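Local coordinates for protein putative NADH-flavin reductase (Lactobacillus casei ATCC 334, PDB 3H2S) that binds NADPH in a Rossmann-type fold and is probably an oxidoreductase that uses NAD(P) as its acceptor, at residues H186-A195 and D208-D216. Numbering follows the deposited sequence.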
loop_
_atom_site.group_PDB
_atom_site.type_symbol
_atom_site.label_atom_id
_atom_site.label_comp_id
_atom_site.label_asym_id
_atom_site.label_seq_id
_atom_site.Cartn_x
_atom_site.Cartn_y
_atom_site.Cartn_z
ATOM N N HIS A 186 -25.730 -10.000 10.790
ATOM C CA HIS A 186 -25.471 -8.734 11.468
ATOM C C HIS A 186 -24.519 -8.894 12.641
ATOM O O HIS A 186 -24.416 -9.973 13.234
ATOM C CB HIS A 186 -26.780 -8.074 11.929
ATOM C CG HIS A 186 -27.695 -8.998 12.678
ATOM N ND1 HIS A 186 -27.499 -9.325 14.000
ATOM C CD2 HIS A 186 -28.753 -9.735 12.262
ATOM C CE1 HIS A 186 -28.454 -10.148 14.394
ATOM N NE2 HIS A 186 -29.217 -10.428 13.352
ATOM N N ILE A 187 -23.783 -7.822 12.922
ATOM C CA ILE A 187 -22.924 -7.737 14.090
ATOM C C ILE A 187 -23.017 -6.317 14.645
ATOM O O ILE A 187 -22.984 -5.356 13.883
ATOM C CB ILE A 187 -21.450 -8.057 13.727
ATOM C CG1 ILE A 187 -20.549 -7.942 14.965
ATOM C CG2 ILE A 187 -20.941 -7.084 12.666
ATOM C CD1 ILE A 187 -20.414 -9.215 15.754
ATOM N N THR A 188 -23.230 -6.194 15.954
ATOM C CA THR A 188 -23.248 -4.886 16.595
ATOM C C THR A 188 -21.845 -4.320 16.787
ATOM O O THR A 188 -20.858 -5.066 16.854
ATOM C CB THR A 188 -23.990 -4.907 17.955
ATOM O OG1 THR A 188 -23.278 -5.754 18.885
ATOM C CG2 THR A 188 -25.416 -5.439 17.773
ATOM N N THR A 189 -21.764 -2.998 16.909
ATOM C CA THR A 189 -20.507 -2.358 17.266
ATOM C C THR A 189 -19.946 -2.920 18.579
ATOM O O THR A 189 -18.739 -3.090 18.717
ATOM C CB THR A 189 -20.659 -0.819 17.359
ATOM O OG1 THR A 189 -21.760 -0.502 18.205
ATOM C CG2 THR A 189 -20.925 -0.226 15.987
ATOM N N GLY A 190 -20.824 -3.231 19.534
ATOM C CA GLY A 190 -20.382 -3.809 20.804
ATOM C C GLY A 190 -19.738 -5.176 20.638
ATOM O O GLY A 190 -18.675 -5.446 21.201
ATOM N N ASN A 191 -20.346 -6.019 19.813
ATOM C CA ASN A 191 -19.838 -7.378 19.590
ATOM C C ASN A 191 -18.576 -7.441 18.730
ATOM O O ASN A 191 -17.633 -8.186 19.045
ATOM C CB ASN A 191 -20.938 -8.267 18.997
ATOM C CG ASN A 191 -21.827 -8.851 20.061
ATOM O OD1 ASN A 191 -21.382 -9.060 21.190
ATOM N ND2 ASN A 191 -23.119 -8.987 19.759
HETATM N N MSE A 192 -18.489 -6.533 17.760
HETATM C CA MSE A 192 -17.239 -6.322 17.044
HETATM C C MSE A 192 -16.132 -5.926 18.020
HETATM O O MSE A 192 -15.008 -6.423 17.917
HETATM C CB MSE A 192 -17.405 -5.254 15.944
HETATM C CG MSE A 192 -16.099 -4.886 15.256
HETATM SE SE MSE A 192 -15.288 -6.398 14.280
HETATM C CE MSE A 192 -16.531 -6.470 12.777
ATOM N N ALA A 193 -16.451 -5.050 18.969
ATOM C CA ALA A 193 -15.469 -4.658 19.979
ATOM C C ALA A 193 -14.992 -5.870 20.799
ATOM O O ALA A 193 -13.799 -5.997 21.073
ATOM C CB ALA A 193 -16.028 -3.564 20.910
ATOM N N LEU A 194 -15.927 -6.722 21.217
ATOM C CA LEU A 194 -15.575 -7.968 21.910
ATOM C C LEU A 194 -14.578 -8.771 21.091
ATOM O O LEU A 194 -13.583 -9.264 21.620
ATOM C CB LEU A 194 -16.815 -8.844 22.174
ATOM C CG LEU A 194 -17.849 -8.424 23.223
ATOM C CD1 LEU A 194 -18.829 -9.577 23.473
ATOM C CD2 LEU A 194 -17.179 -7.987 24.521
ATOM N N ALA A 195 -14.906 -8.979 19.820
ATOM C CA ALA A 195 -14.082 -9.795 18.919
ATOM C C ALA A 195 -12.679 -9.214 18.738
ATOM O O ALA A 195 -11.697 -9.936 18.688
ATOM C CB ALA A 195 -14.793 -9.959 17.551
ATOM N N ASP A 208 -4.381 -13.602 9.232
ATOM C CA ASP A 208 -5.557 -14.275 8.708
ATOM C C ASP A 208 -6.720 -13.297 8.794
ATOM O O ASP A 208 -6.619 -12.245 9.422
ATOM C CB ASP A 208 -5.849 -15.530 9.533
ATOM C CG ASP A 208 -6.639 -16.576 8.761
ATOM O OD1 ASP A 208 -7.158 -16.266 7.666
ATOM O OD2 ASP A 208 -6.809 -17.690 9.295
ATOM N N ARG A 209 -7.824 -13.647 8.150
ATOM C CA ARG A 209 -9.049 -12.871 8.247
ATOM C C ARG A 209 -10.143 -13.745 8.841
ATOM O O ARG A 209 -10.287 -14.900 8.461
ATOM C CB ARG A 209 -9.474 -12.379 6.867
ATOM C CG ARG A 209 -10.679 -11.449 6.902
ATOM C CD ARG A 209 -11.991 -12.179 6.715
ATOM N NE ARG A 209 -12.063 -12.826 5.410
ATOM C CZ ARG A 209 -12.458 -12.215 4.299
ATOM N NH1 ARG A 209 -12.881 -10.953 4.350
ATOM N NH2 ARG A 209 -12.429 -12.858 3.130
ATOM N N ILE A 210 -10.853 -13.212 9.829
ATOM C CA ILE A 210 -12.073 -13.836 10.312
ATOM C C ILE A 210 -13.299 -12.947 10.071
ATOM O O ILE A 210 -13.164 -11.779 9.725
ATOM C CB ILE A 210 -11.962 -14.219 11.793
ATOM C CG1 ILE A 210 -11.626 -12.989 12.649
ATOM C CG2 ILE A 210 -10.907 -15.341 11.973
ATOM C CD1 ILE A 210 -11.802 -13.215 14.165
ATOM N N VAL A 211 -14.488 -13.536 10.160
ATOM C CA VAL A 211 -15.730 -12.768 10.053
ATOM C C VAL A 211 -16.499 -13.039 11.336
ATOM O O VAL A 211 -16.443 -14.147 11.865
ATOM C CB VAL A 211 -16.582 -13.225 8.854
ATOM C CG1 VAL A 211 -16.780 -14.749 8.861
ATOM C CG2 VAL A 211 -17.926 -12.507 8.826
ATOM N N VAL A 212 -17.262 -12.056 11.799
ATOM C CA VAL A 212 -18.029 -12.243 13.035
ATOM C C VAL A 212 -19.485 -11.830 12.881
ATOM O O VAL A 212 -19.789 -10.883 12.160
ATOM C CB VAL A 212 -17.378 -11.504 14.227
ATOM C CG1 VAL A 212 -16.079 -12.184 14.605
ATOM C CG2 VAL A 212 -17.121 -10.045 13.888
ATOM N N ARG A 213 -20.385 -12.558 13.543
ATOM C CA ARG A 213 -21.782 -12.146 13.621
ATOM C C ARG A 213 -22.257 -12.179 15.073
ATOM O O ARG A 213 -21.632 -12.824 15.929
ATOM C CB ARG A 213 -22.664 -13.057 12.761
ATOM C CG ARG A 213 -22.826 -14.478 13.320
ATOM C CD ARG A 213 -23.942 -15.212 12.589
ATOM N NE ARG A 213 -23.992 -16.637 12.912
ATOM C CZ ARG A 213 -24.696 -17.163 13.916
ATOM N NH1 ARG A 213 -25.306 -16.379 14.798
ATOM N NH2 ARG A 213 -24.724 -18.481 14.085
ATOM N N ASP A 214 -23.391 -11.531 15.332
ATOM C CA ASP A 214 -24.029 -11.613 16.637
ATOM C C ASP A 214 -24.432 -13.059 16.896
ATOM O O ASP A 214 -24.975 -13.724 16.010
ATOM C CB ASP A 214 -25.281 -10.735 16.690
ATOM C CG ASP A 214 -24.970 -9.255 16.610
ATOM O OD1 ASP A 214 -23.873 -8.842 17.065
ATOM O OD2 ASP A 214 -25.857 -8.497 16.148
ATOM N N ALA A 215 -24.288 -13.492 18.143
ATOM C CA ALA A 215 -24.752 -14.827 18.550
ATOM C C ALA A 215 -26.257 -14.822 18.758
ATOM O O ALA A 215 -26.889 -13.762 18.760
ATOM C CB ALA A 215 -24.049 -15.276 19.819
ATOM N N ASP A 216 -26.820 -16.014 18.933
ATOM C CA ASP A 216 -28.260 -16.190 19.076
ATOM C C ASP A 216 -28.584 -16.697 20.481
ATOM O O ASP A 216 -28.025 -16.234 21.480
ATOM C CB ASP A 216 -28.770 -17.176 18.024
#
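Asp214, at the end of strand 209-214, ties that strand to the turn leading into helix 189-201. Its OD1 takes two donors. Thr188 N arrives on the syn side, 2.9 Å from Asp214 OD1; Asn191 ND2 comes from above the carboxylate plane, 2.8 Å from the same oxygen, while Asn191 OD1 accepts from Thr168 N. Asp214 OD2 is met on its anti side by His186 ND1, 2.8 Å away and in the imidazole plane; ring and carboxylate planes stand 57° apart. Asp214 N bonds to His186 O at 174°, nearly straight, fixing the backbone as well. With an alanine here, the Thr188 amide, the ND2 group of Asn191 and His186 ND1 would probably lose their shared acceptor, leaving the ring held at NE2 by Asp182 OD2.

Buried apolar packing continues along the strand. Ile187 CG1 lies anti to its N (chi1 179°), bringing CD1 within 3.9 Å of Val212 CG2; Met192 (present as selenomethionine), bent at chi2 and chi3, reaches the same methyl with CE at 3.8 Å, while Ala195 CB meets Val212 CG1. On the partly exposed side, Arg213 is the looser part: its CB lies 3.6 Å from His186 O, but the extended chain leads away against Ser159, an NADPH-binding residue, with NH1 bonded to Asp214 O. Thr188 OG1 accepts from Asn191 N at 3.1 Å, a classic N-cap, and the whole is a helix packed across the C-terminal strands of a Rossmann-type NAD(P)H-binding fold.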